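Local coordinates for putative hexose oxidase (Nonomuraea sp. ATCC 39727, PDB 5AWV), which probably oxidises the sugar of glycopeptide antibiotics such as teicoplanin, using covalently bound FAD as its redox cofactor, at residues A[255-260]-A[293-298]; A[260-265]-A[335-340]; A[265-270]-A[307-312]; A[380-385]-A[450-455]. All blocks are in the same frame, centred on the assembly; numbering follows the deposited sequence.

Contact 1: residues A[255-260]-A[293-298]; sequences VTFDWA and SQLMIG
Trp259 and Gly298 face each other with their CA atoms 9.4 Å apart, because strands 249-257 and 291-298 are not neighbours: strand 309-316 runs between them, antiparallel to both, and side chains must bridge the gap. Trp259, just past the end of its strand, does so with the indole nitrogen. Its NE1 donates to Gly298 O at 2.8 Å with an N-H...O angle of 170°. The oxygen sits almost in the indole plane, at the ring's edge, whereas seen from the carbonyl the donor stands 37° above the peptide plane. The six-membered part of the same ring is used for apolar contact, with CZ2 and CH2 each 3.8 Å from Ile297 CG2. This methyl is the Ile297 branch lying opposite the backbone N. Two residues earlier in each segment, Phe257 CE2 reaches Leu295 CD1 at 3.8 Å, the two side chains crossing at about a right angle. Phe309 of the intervening strand meets both the Phe257 and Trp259 rings; from helix 264-280, Leu270 packs on Phe257 and Phe267 on Ile297. Beside Trp259, Asp258 OD1 accepts from Ala260 N at 3.0 Å, an Asx turn that shapes the chain as it leaves the strand. Tryptophan suits its place because it combines a broad apolar surface with one directional N-H, and so answers a buried backbone carbonyl without bringing a charge into the hydrophobic layer.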
# COMPACT_ATOMS: atom_id res chain seq x y z
N VAL A 255 -1.38 -25.20 -4.18
CA VAL A 255 -2.35 -26.25 -4.45
C VAL A 255 -3.26 -25.68 -5.57
O VAL A 255 -3.73 -24.49 -5.49
CB VAL A 255 -3.24 -26.54 -3.23
CG1 VAL A 255 -4.33 -27.57 -3.52
CG2 VAL A 255 -2.45 -27.00 -2.05
N THR A 256 -3.49 -26.44 -6.64
CA THR A 256 -4.39 -26.00 -7.71
C THR A 256 -5.69 -26.76 -7.65
O THR A 256 -5.69 -27.93 -7.34
CB THR A 256 -3.65 -26.16 -9.06
OG1 THR A 256 -2.43 -25.38 -9.00
CG2 THR A 256 -4.44 -25.57 -10.13
N PHE A 257 -6.81 -26.12 -7.93
CA PHE A 257 -8.08 -26.78 -7.97
C PHE A 257 -8.61 -26.67 -9.36
O PHE A 257 -8.27 -25.74 -10.08
CB PHE A 257 -9.05 -26.11 -7.01
CG PHE A 257 -8.54 -26.07 -5.61
CD1 PHE A 257 -8.72 -27.13 -4.77
CD2 PHE A 257 -7.84 -24.97 -5.15
CE1 PHE A 257 -8.24 -27.09 -3.47
CE2 PHE A 257 -7.35 -24.93 -3.85
CZ PHE A 257 -7.57 -25.99 -3.00
N ASP A 258 -9.50 -27.56 -9.72
CA ASP A 258 -10.02 -27.56 -11.08
C ASP A 258 -11.48 -27.35 -10.99
O ASP A 258 -12.19 -28.08 -10.29
CB ASP A 258 -9.66 -28.89 -11.74
CG ASP A 258 -10.05 -28.94 -13.19
OD1 ASP A 258 -10.73 -28.01 -13.72
OD2 ASP A 258 -9.70 -29.95 -13.82
N TRP A 259 -11.97 -26.33 -11.63
CA TRP A 259 -13.42 -26.06 -11.62
C TRP A 259 -14.24 -27.18 -12.25
O TRP A 259 -15.29 -27.53 -11.75
CB TRP A 259 -13.75 -24.83 -12.38
CG TRP A 259 -13.51 -23.54 -11.67
CD1 TRP A 259 -12.54 -22.62 -11.96
CD2 TRP A 259 -14.29 -23.01 -10.60
NE1 TRP A 259 -12.70 -21.53 -11.13
CE2 TRP A 259 -13.76 -21.75 -10.29
CE3 TRP A 259 -15.43 -23.47 -9.91
CZ2 TRP A 259 -14.31 -20.94 -9.30
CZ3 TRP A 259 -15.98 -22.68 -8.90
CH2 TRP A 259 -15.43 -21.43 -8.61
N ALA A 260 -13.73 -27.78 -13.33
CA ALA A 260 -14.48 -28.84 -14.07
C ALA A 260 -14.87 -29.97 -13.14
O ALA A 260 -16.01 -30.40 -13.10
CB ALA A 260 -13.67 -29.36 -15.25
N SER A 293 -1.16 -18.26 3.68
CA SER A 293 -1.72 -18.73 2.42
C SER A 293 -2.80 -17.84 1.97
O SER A 293 -3.36 -17.05 2.74
CB SER A 293 -2.23 -20.17 2.59
OG SER A 293 -3.36 -20.21 3.45
N GLN A 294 -3.10 -17.93 0.69
CA GLN A 294 -4.34 -17.35 0.25
C GLN A 294 -5.10 -18.18 -0.74
O GLN A 294 -4.51 -18.68 -1.68
CB GLN A 294 -4.13 -15.93 -0.30
CG GLN A 294 -3.38 -15.73 -1.52
CD GLN A 294 -3.40 -14.23 -1.97
OE1 GLN A 294 -3.59 -13.33 -1.19
NE2 GLN A 294 -3.21 -14.00 -3.22
N LEU A 295 -6.39 -18.29 -0.50
CA LEU A 295 -7.26 -19.08 -1.33
C LEU A 295 -7.86 -18.21 -2.39
O LEU A 295 -8.64 -17.35 -2.11
CB LEU A 295 -8.28 -19.85 -0.48
CG LEU A 295 -9.31 -20.74 -1.24
CD1 LEU A 295 -8.65 -21.83 -2.09
CD2 LEU A 295 -10.32 -21.33 -0.32
N MET A 296 -7.49 -18.46 -3.64
CA MET A 296 -7.86 -17.61 -4.73
C MET A 296 -8.90 -18.37 -5.56
O MET A 296 -8.56 -19.40 -6.14
CB MET A 296 -6.67 -17.25 -5.52
CG MET A 296 -5.56 -16.49 -4.70
SD MET A 296 -3.93 -16.58 -5.48
CE MET A 296 -4.22 -15.28 -6.64
N ILE A 297 -10.13 -17.90 -5.54
CA ILE A 297 -11.26 -18.56 -6.13
C ILE A 297 -11.60 -17.70 -7.34
O ILE A 297 -12.48 -16.84 -7.29
CB ILE A 297 -12.43 -18.72 -5.19
CG1 ILE A 297 -12.02 -19.33 -3.86
CG2 ILE A 297 -13.53 -19.55 -5.84
CD1 ILE A 297 -13.07 -19.15 -2.81
N GLY A 298 -10.91 -17.98 -8.44
CA GLY A 298 -10.98 -17.18 -9.64
C GLY A 298 -11.28 -18.02 -10.87
O GLY A 298 -11.12 -19.24 -10.84

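Contact 2: residues A[260-265]-A[335-340]; sequences AGMTEA and DGVPPA. With T55 (8-methylnonanoic acid), chain B; MAN (alpha-D-mannopyranose), chain C.
Glu264 OE1 is held by two hydroxyls of the mannose carried by the bound antibiotic: O3 donates to it at 2.7 Å, while O2 makes only a weak bond at 3.5 Å. An extended side chain takes this carboxylate away from the protein contact, which is made by Gly261 and Met262, earlier in the segment. There Met262 meets Pro339 at about a right angle. Its CE lies 3.4 Å from Pro339 CG, tighter than ordinary carbon contact, and its SD touches the same CG at 3.8 Å. Bends at chi2 (71°) and chi3 (65°) turn the thioether so that SD and CE both rest against this one ring carbon, and CE also reaches Val337 CG1 at 4.1 Å. An unbranched, flexible methionine can bend to meet both Pro339 and Val337. Gly261, having no side chain, allows the two backbones to come close: the CA atoms of Gly261 and Pro339 are 5.5 Å apart, and Gly261 O rests 3.6 Å from Pro339 CG. Pro339, for its part, offers a rigid apolar ring. Thr263 then starts the helix as its N-cap, OG1 accepting from Ala266 N. The contact thus joins the strand-to-helix turn after strand 249-257 to the helix-to-strand turn before strand 340-349, two adjacent strands of the large antiparallel sheet. Such a sheet backed by helices is consistent with the substrate domain of berberine-bridge-type flavin oxidases.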
# COMPACT_ATOMS: atom_id res chain seq x y z
N ALA A 260 -13.73 -27.78 -13.33
CA ALA A 260 -14.48 -28.84 -14.07
C ALA A 260 -14.87 -29.97 -13.14
O ALA A 260 -16.01 -30.40 -13.10
CB ALA A 260 -13.67 -29.36 -15.25
N GLY A 261 -13.98 -30.39 -12.28
CA GLY A 261 -14.34 -31.39 -11.32
C GLY A 261 -15.02 -30.94 -10.05
O GLY A 261 -15.29 -31.79 -9.23
N MET A 262 -15.29 -29.64 -9.85
CA MET A 262 -15.76 -29.15 -8.53
C MET A 262 -17.33 -29.10 -8.39
O MET A 262 -17.95 -28.23 -8.94
CB MET A 262 -15.12 -27.73 -8.30
CG MET A 262 -15.26 -27.06 -6.92
SD MET A 262 -14.27 -27.84 -5.61
CE MET A 262 -12.57 -27.57 -6.09
N THR A 263 -17.96 -30.00 -7.64
CA THR A 263 -19.39 -29.90 -7.38
C THR A 263 -19.68 -28.79 -6.37
O THR A 263 -18.80 -28.38 -5.63
CB THR A 263 -19.94 -31.23 -6.83
OG1 THR A 263 -19.23 -31.63 -5.64
CG2 THR A 263 -19.79 -32.29 -7.93
N GLU A 264 -20.95 -28.44 -6.27
CA GLU A 264 -21.46 -27.57 -5.25
C GLU A 264 -21.09 -28.04 -3.84
O GLU A 264 -20.61 -27.26 -2.99
CB GLU A 264 -22.93 -27.39 -5.44
CG GLU A 264 -23.58 -26.32 -4.57
CD GLU A 264 -25.03 -26.03 -5.00
OE1 GLU A 264 -25.79 -25.48 -4.13
OE2 GLU A 264 -25.44 -26.32 -6.21
N ALA A 265 -21.17 -29.35 -3.63
CA ALA A 265 -20.74 -29.93 -2.38
C ALA A 265 -19.24 -29.89 -2.02
O ALA A 265 -18.86 -29.62 -0.86
CB ALA A 265 -21.29 -31.38 -2.21
N ASP A 335 -9.12 -31.88 2.52
CA ASP A 335 -9.81 -33.08 3.03
C ASP A 335 -11.23 -33.18 2.43
O ASP A 335 -12.06 -32.29 2.60
CB ASP A 335 -9.95 -32.96 4.54
CG ASP A 335 -10.57 -34.15 5.15
OD1 ASP A 335 -10.10 -35.28 4.89
OD2 ASP A 335 -11.49 -33.94 5.92
N GLY A 336 -11.50 -34.27 1.69
CA GLY A 336 -12.79 -34.46 1.00
C GLY A 336 -13.05 -33.60 -0.21
O GLY A 336 -14.21 -33.39 -0.55
N VAL A 337 -11.99 -33.06 -0.82
CA VAL A 337 -12.09 -32.13 -1.94
C VAL A 337 -11.35 -32.78 -3.14
O VAL A 337 -10.16 -32.58 -3.32
CB VAL A 337 -11.48 -30.72 -1.65
CG1 VAL A 337 -11.55 -29.77 -2.83
CG2 VAL A 337 -12.17 -30.06 -0.45
N PRO A 338 -12.09 -33.49 -4.00
CA PRO A 338 -11.36 -34.33 -4.95
C PRO A 338 -10.54 -33.59 -5.97
O PRO A 338 -9.44 -34.02 -6.29
CB PRO A 338 -12.47 -35.14 -5.61
CG PRO A 338 -13.52 -35.25 -4.55
CD PRO A 338 -13.52 -33.86 -3.94
N PRO A 339 -11.05 -32.44 -6.49
CA PRO A 339 -10.32 -31.83 -7.61
C PRO A 339 -9.15 -30.91 -7.24
O PRO A 339 -9.03 -29.86 -7.88
CB PRO A 339 -11.43 -31.03 -8.35
CG PRO A 339 -12.43 -30.72 -7.31
CD PRO A 339 -12.36 -31.81 -6.27
N ALA A 340 -8.34 -31.29 -6.23
CA ALA A 340 -7.12 -30.56 -5.75
C ALA A 340 -5.82 -31.27 -6.24
O ALA A 340 -5.72 -32.46 -6.12
CB ALA A 340 -7.15 -30.52 -4.23
CAD T55 B . -22.06 -29.36 -0.16
CAE T55 B . -23.19 -29.80 0.67
CAG T55 B . -22.44 -30.35 1.88
CAH T55 B . -21.62 -31.66 1.66
CAI T55 B . -20.96 -32.23 2.90
CAJ T55 B . -20.07 -33.47 2.77
CAK T55 B . -19.60 -33.83 4.16
CAL T55 B . -18.83 -35.11 4.48
CAF T55 B . -24.09 -28.54 0.60
C T55 B . -18.70 -35.27 6.00
O T55 B . -19.43 -34.70 6.77
C1 MAN C . -31.23 -24.37 -4.88
C2 MAN C . -29.84 -24.47 -4.24
C3 MAN C . -28.98 -23.30 -4.70
C4 MAN C . -28.94 -23.25 -6.25
C5 MAN C . -30.37 -23.08 -6.87
C6 MAN C . -30.31 -22.96 -8.43
O2 MAN C . -29.23 -25.63 -4.65
O3 MAN C . -27.59 -23.44 -4.13
O4 MAN C . -28.18 -22.16 -6.52
O5 MAN C . -31.22 -24.17 -6.39
O6 MAN C . -30.19 -24.28 -9.04

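Contact 3: residues A[265-270]-A[307-312]; sequences AAFSRL and SGFMMP. With T55 (8-methylnonanoic acid), chain B.
Phe309 reaches from the sheet to both Phe267 and Leu270, which stand one helical turn apart on helix 264-280, and meets them chiefly with its CZ. The Leu270 side chain comes from the opposite direction, setting CD2 3.7 Å from Phe309 CZ and 3.8 Å from Phe309 CE1. Phe267 approaches at a slant, with its CE1 3.8 Å from the same CZ. The rotation of the Phe309 ring, chi2 -15°, sorts its two flanks: CE1 turns to the leucine, CE2 to the phenylalanine. Leu270 points at the strand directly from its CA, whereas Phe267 starts out across the contact and owes its reach to a CG set opposite the backbone N (chi1 -175°), which swings the ring towards the strand. The nearest CA atoms stay about 11 Å apart, and that span explains the residue types: two phenylalanine rings and a leucine are long enough to cross it. Met262 and Ile297 pack round the same cluster.

The far side of the helix has another task. Arg269 NH1 lies 3.8 Å from CAL of the 8-methylnonanoic acyl chain, while Arg269 NH2 forms a salt bridge to Asp335. On the strand, Met310 and Pro312 turn away from the helix, and Pro312 packs on the backbone of a bound peptide. The arrangement is a helix laid on one face of an antiparallel sheet, a two-layer alpha/beta unit whose hydrophobic interface lies between two surfaces that each meet bound antibiotic.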
# COMPACT_ATOMS: atom_id res chain seq x y z
N ALA A 265 -21.17 -29.35 -3.63
CA ALA A 265 -20.74 -29.93 -2.38
C ALA A 265 -19.24 -29.89 -2.02
O ALA A 265 -18.86 -29.62 -0.86
CB ALA A 265 -21.29 -31.38 -2.21
N ALA A 266 -18.42 -30.21 -2.99
CA ALA A 266 -17.00 -30.18 -2.84
C ALA A 266 -16.50 -28.71 -2.61
O ALA A 266 -15.61 -28.51 -1.83
CB ALA A 266 -16.33 -30.73 -4.08
N PHE A 267 -17.07 -27.79 -3.34
CA PHE A 267 -16.78 -26.37 -3.17
C PHE A 267 -17.09 -25.92 -1.77
O PHE A 267 -16.26 -25.30 -1.14
CB PHE A 267 -17.56 -25.52 -4.16
CG PHE A 267 -17.21 -24.06 -4.10
CD1 PHE A 267 -16.16 -23.57 -4.85
CD2 PHE A 267 -17.92 -23.19 -3.29
CE1 PHE A 267 -15.82 -22.21 -4.80
CE2 PHE A 267 -17.60 -21.85 -3.25
CZ PHE A 267 -16.55 -21.35 -4.02
N SER A 268 -18.30 -26.18 -1.31
CA SER A 268 -18.63 -25.93 0.06
C SER A 268 -17.72 -26.60 1.10
O SER A 268 -17.28 -25.93 2.06
CB SER A 268 -20.10 -26.21 0.34
OG SER A 268 -20.40 -25.69 1.64
N ARG A 269 -17.42 -27.88 0.93
CA ARG A 269 -16.46 -28.52 1.81
C ARG A 269 -15.08 -27.80 1.88
O ARG A 269 -14.50 -27.62 2.96
CB ARG A 269 -16.29 -29.99 1.40
CG ARG A 269 -15.40 -30.77 2.31
CD ARG A 269 -16.01 -30.92 3.70
NE ARG A 269 -15.05 -31.60 4.56
CZ ARG A 269 -14.79 -32.90 4.50
NH1 ARG A 269 -15.39 -33.72 3.61
NH2 ARG A 269 -13.92 -33.42 5.35
N LEU A 270 -14.56 -27.43 0.76
CA LEU A 270 -13.30 -26.70 0.66
C LEU A 270 -13.31 -25.37 1.51
O LEU A 270 -12.41 -25.13 2.30
CB LEU A 270 -12.99 -26.36 -0.81
CG LEU A 270 -11.77 -25.45 -1.09
CD1 LEU A 270 -10.49 -26.08 -0.62
CD2 LEU A 270 -11.64 -25.19 -2.54
N SER A 307 -4.34 -15.86 -12.17
CA SER A 307 -5.73 -16.20 -12.33
C SER A 307 -5.95 -17.62 -11.93
O SER A 307 -5.02 -18.33 -11.59
CB SER A 307 -6.17 -15.93 -13.78
OG SER A 307 -5.79 -16.97 -14.67
N GLY A 308 -7.20 -18.05 -11.95
CA GLY A 308 -7.53 -19.42 -11.62
C GLY A 308 -7.90 -19.64 -10.18
O GLY A 308 -8.17 -18.69 -9.42
N PHE A 309 -7.99 -20.92 -9.87
CA PHE A 309 -8.51 -21.45 -8.65
C PHE A 309 -7.35 -22.16 -8.00
O PHE A 309 -6.97 -23.25 -8.42
CB PHE A 309 -9.65 -22.42 -8.99
CG PHE A 309 -10.58 -22.75 -7.84
CD1 PHE A 309 -10.26 -22.49 -6.47
CD2 PHE A 309 -11.77 -23.39 -8.09
CE1 PHE A 309 -11.08 -22.86 -5.49
CE2 PHE A 309 -12.66 -23.69 -7.08
CZ PHE A 309 -12.32 -23.42 -5.76
N MET A 310 -6.70 -21.49 -7.01
CA MET A 310 -5.47 -21.98 -6.46
C MET A 310 -5.20 -21.39 -5.06
O MET A 310 -5.84 -20.44 -4.67
CB MET A 310 -4.34 -21.62 -7.38
CG MET A 310 -4.27 -20.16 -7.70
SD MET A 310 -2.68 -19.88 -8.46
CE MET A 310 -3.09 -18.25 -9.01
N MET A 311 -4.22 -21.95 -4.37
CA MET A 311 -3.92 -21.57 -2.98
C MET A 311 -2.44 -21.60 -2.81
O MET A 311 -1.86 -22.64 -2.48
CB MET A 311 -4.66 -22.44 -1.98
CG MET A 311 -4.45 -22.03 -0.55
SD MET A 311 -5.32 -23.01 0.68
CE MET A 311 -4.19 -24.40 0.79
N PRO A 312 -1.79 -20.47 -3.07
CA PRO A 312 -0.37 -20.43 -2.71
C PRO A 312 -0.21 -20.47 -1.18
O PRO A 312 -1.06 -19.90 -0.42
CB PRO A 312 0.13 -19.07 -3.29
CG PRO A 312 -0.99 -18.64 -4.19
CD PRO A 312 -2.25 -19.28 -3.78
CAD T55 B . -22.06 -29.36 -0.16
CAE T55 B . -23.19 -29.80 0.67
CAG T55 B . -22.44 -30.35 1.88
CAH T55 B . -21.62 -31.66 1.66
CAI T55 B . -20.96 -32.23 2.90
CAJ T55 B . -20.07 -33.47 2.77
CAK T55 B . -19.60 -33.83 4.16
CAL T55 B . -18.83 -35.11 4.48
CAF T55 B . -24.09 -28.54 0.60
C T55 B . -18.70 -35.27 6.00
O T55 B . -19.43 -34.70 6.77

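Contact 4: residues A[380-385]-A[450-455]; sequences IQAVYE and ADVYAE. With MAN (alpha-D-mannopyranose), chain C.
Ala382 and Val452 bring two helices close together, their CA atoms only 5.5 Å apart. The small methyl of Ala382 is what permits this: its CB rests 3.9 Å from Val452 N and 4.1 Å from Val452 CG2, so it lies against the backbone as well as the side chain. Next to it the two valines meet branch to branch, Val383 CG2 and Val452 CG2 at 3.8 Å. In each valine this is the methyl opposite the carbonyl carbon, and the other is left for different neighbours; Val452 CG1 sits 3.8 Å above the centre of the Tyr453 ring. Beta-branched and compact, the valines fill this inner side, where Val452 also touches Tyr428 of strand 424-432.

Towards the partly exposed Asp451 and Glu385 the packing thins and becomes polar. Of the Asp451 side chain it is CB that touches, 3.9 Å from Ala382 CB, while the carboxylate turns to Lys447 in a salt bridge and accepts a hydrogen bond from Asn386 ND2 at OD2. These partners probably temper any repulsion from Glu385, whose OE1 stays 6.1 Å from Asp451 OD2. Apart from both sides, the buried Gln381 turns to the sugar: an extended chain carries NE2 to O3 of the mannose of the bound antibiotic, a weak bond of 3.0 Å with an N-H...O angle of 138°. A long amide suits such a reach to a sugar hydroxyl. This close helix-helix packing through an alanine joins the middle of helix 377-387 to the last turn of helix 438-452, within the helical layer against the large antiparallel sheet.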
# COMPACT_ATOMS: atom_id res chain seq x y z
N ILE A 380 -21.28 -19.08 1.84
CA ILE A 380 -20.57 -19.89 0.87
C ILE A 380 -21.47 -20.19 -0.35
O ILE A 380 -20.98 -20.25 -1.49
CB ILE A 380 -20.04 -21.17 1.52
CG1 ILE A 380 -18.92 -20.79 2.52
CG2 ILE A 380 -19.60 -22.19 0.53
CD1 ILE A 380 -18.49 -21.90 3.40
N GLN A 381 -22.75 -20.47 -0.08
CA GLN A 381 -23.73 -20.67 -1.15
C GLN A 381 -23.71 -19.50 -2.13
O GLN A 381 -23.68 -19.68 -3.34
CB GLN A 381 -25.13 -20.87 -0.54
CG GLN A 381 -26.20 -21.39 -1.53
CD GLN A 381 -27.65 -21.45 -0.96
OE1 GLN A 381 -28.08 -20.55 -0.20
NE2 GLN A 381 -28.42 -22.50 -1.36
N ALA A 382 -23.74 -18.27 -1.58
CA ALA A 382 -23.73 -17.05 -2.39
C ALA A 382 -22.46 -16.90 -3.20
O ALA A 382 -22.53 -16.54 -4.38
CB ALA A 382 -23.97 -15.84 -1.53
N VAL A 383 -21.30 -17.24 -2.60
CA VAL A 383 -20.09 -17.22 -3.39
C VAL A 383 -20.17 -18.21 -4.60
O VAL A 383 -19.80 -17.88 -5.75
CB VAL A 383 -18.87 -17.54 -2.51
CG1 VAL A 383 -17.66 -17.72 -3.32
CG2 VAL A 383 -18.65 -16.44 -1.44
N TYR A 384 -20.54 -19.47 -4.30
CA TYR A 384 -20.64 -20.50 -5.38
C TYR A 384 -21.53 -20.03 -6.47
O TYR A 384 -21.16 -20.14 -7.61
CB TYR A 384 -21.13 -21.82 -4.84
CG TYR A 384 -21.05 -22.91 -5.87
CD1 TYR A 384 -19.83 -23.39 -6.24
CD2 TYR A 384 -22.20 -23.45 -6.48
CE1 TYR A 384 -19.68 -24.38 -7.16
CE2 TYR A 384 -22.06 -24.46 -7.43
CZ TYR A 384 -20.81 -24.90 -7.76
OH TYR A 384 -20.56 -25.85 -8.68
N GLU A 385 -22.71 -19.53 -6.12
CA GLU A 385 -23.69 -19.10 -7.07
C GLU A 385 -23.17 -18.02 -8.00
O GLU A 385 -23.28 -18.14 -9.21
CB GLU A 385 -24.99 -18.67 -6.37
CG GLU A 385 -25.99 -17.75 -7.13
CD GLU A 385 -26.33 -18.17 -8.54
OE1 GLU A 385 -26.73 -17.29 -9.38
OE2 GLU A 385 -26.21 -19.40 -8.82
N ALA A 450 -23.18 -8.01 -2.36
CA ALA A 450 -24.48 -7.83 -1.74
C ALA A 450 -25.12 -9.19 -1.36
O ALA A 450 -25.72 -9.31 -0.29
CB ALA A 450 -25.41 -7.05 -2.66
N ASP A 451 -24.89 -10.22 -2.16
CA ASP A 451 -25.50 -11.56 -1.83
C ASP A 451 -24.79 -12.13 -0.61
O ASP A 451 -25.41 -12.63 0.38
CB ASP A 451 -25.38 -12.54 -2.97
CG ASP A 451 -26.32 -12.22 -4.15
OD1 ASP A 451 -27.16 -11.31 -4.07
OD2 ASP A 451 -26.15 -12.85 -5.18
N VAL A 452 -23.47 -12.05 -0.64
CA VAL A 452 -22.71 -12.53 0.52
C VAL A 452 -23.14 -11.84 1.80
O VAL A 452 -23.36 -12.50 2.80
CB VAL A 452 -21.18 -12.39 0.27
CG1 VAL A 452 -20.37 -12.65 1.52
CG2 VAL A 452 -20.77 -13.33 -0.81
N TYR A 453 -23.31 -10.51 1.73
CA TYR A 453 -23.61 -9.70 2.90
C TYR A 453 -25.10 -9.35 3.00
O TYR A 453 -25.47 -8.41 3.71
CB TYR A 453 -22.69 -8.45 2.98
CG TYR A 453 -21.21 -8.86 3.12
CD1 TYR A 453 -20.75 -9.52 4.27
CD2 TYR A 453 -20.32 -8.65 2.09
CE1 TYR A 453 -19.42 -9.92 4.39
CE2 TYR A 453 -19.01 -9.10 2.21
CZ TYR A 453 -18.59 -9.69 3.34
OH TYR A 453 -17.26 -10.11 3.39
N ALA A 454 -25.96 -10.23 2.46
CA ALA A 454 -27.41 -9.91 2.34
C ALA A 454 -28.13 -9.75 3.66
O ALA A 454 -29.03 -8.90 3.80
CB ALA A 454 -28.14 -10.90 1.40
N GLU A 455 -27.68 -10.45 4.66
CA GLU A 455 -28.32 -10.37 5.96
C GLU A 455 -27.97 -9.06 6.73
O GLU A 455 -28.66 -8.70 7.66
CB GLU A 455 -27.98 -11.60 6.81
CG GLU A 455 -28.59 -12.91 6.30
CD GLU A 455 -28.64 -14.03 7.39
OE1 GLU A 455 -27.83 -14.04 8.36
OE2 GLU A 455 -29.50 -14.93 7.29
C1 MAN C . -31.23 -24.37 -4.88
C2 MAN C . -29.84 -24.47 -4.24
C3 MAN C . -28.98 -23.30 -4.70
C4 MAN C . -28.94 -23.25 -6.25
C5 MAN C . -30.37 -23.08 -6.87
C6 MAN C . -30.31 -22.96 -8.43
O2 MAN C . -29.23 -25.63 -4.65
O3 MAN C . -27.59 -23.44 -4.13
O4 MAN C . -28.18 -22.16 -6.52
O5 MAN C . -31.22 -24.17 -6.39
O6 MAN C . -30.19 -24.28 -9.04

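Contacts 1 and 3 form the buried interior, their centres about 4 Å apart, both resting on inner strands of the same antiparallel sheet; contacts 2 and 4 are only partly buried. Contact 2 closes this layer at its rim, sharing helix 264-280 with contact 3, and Asp258 N probably bonds to Pro339 O where contacts 1 and 2 meet. Contact 4, about 16 Å from contact 3 between centres, joins two other helices, and Tyr384 links it to Phe267. Chemistry follows position: aromatic and aliphatic groups, with a single indole bond, in the interior; proline and methionine at the loops; alanine and valine between helices. Contacts 2 and 4 both reach the mannose through polar side chains.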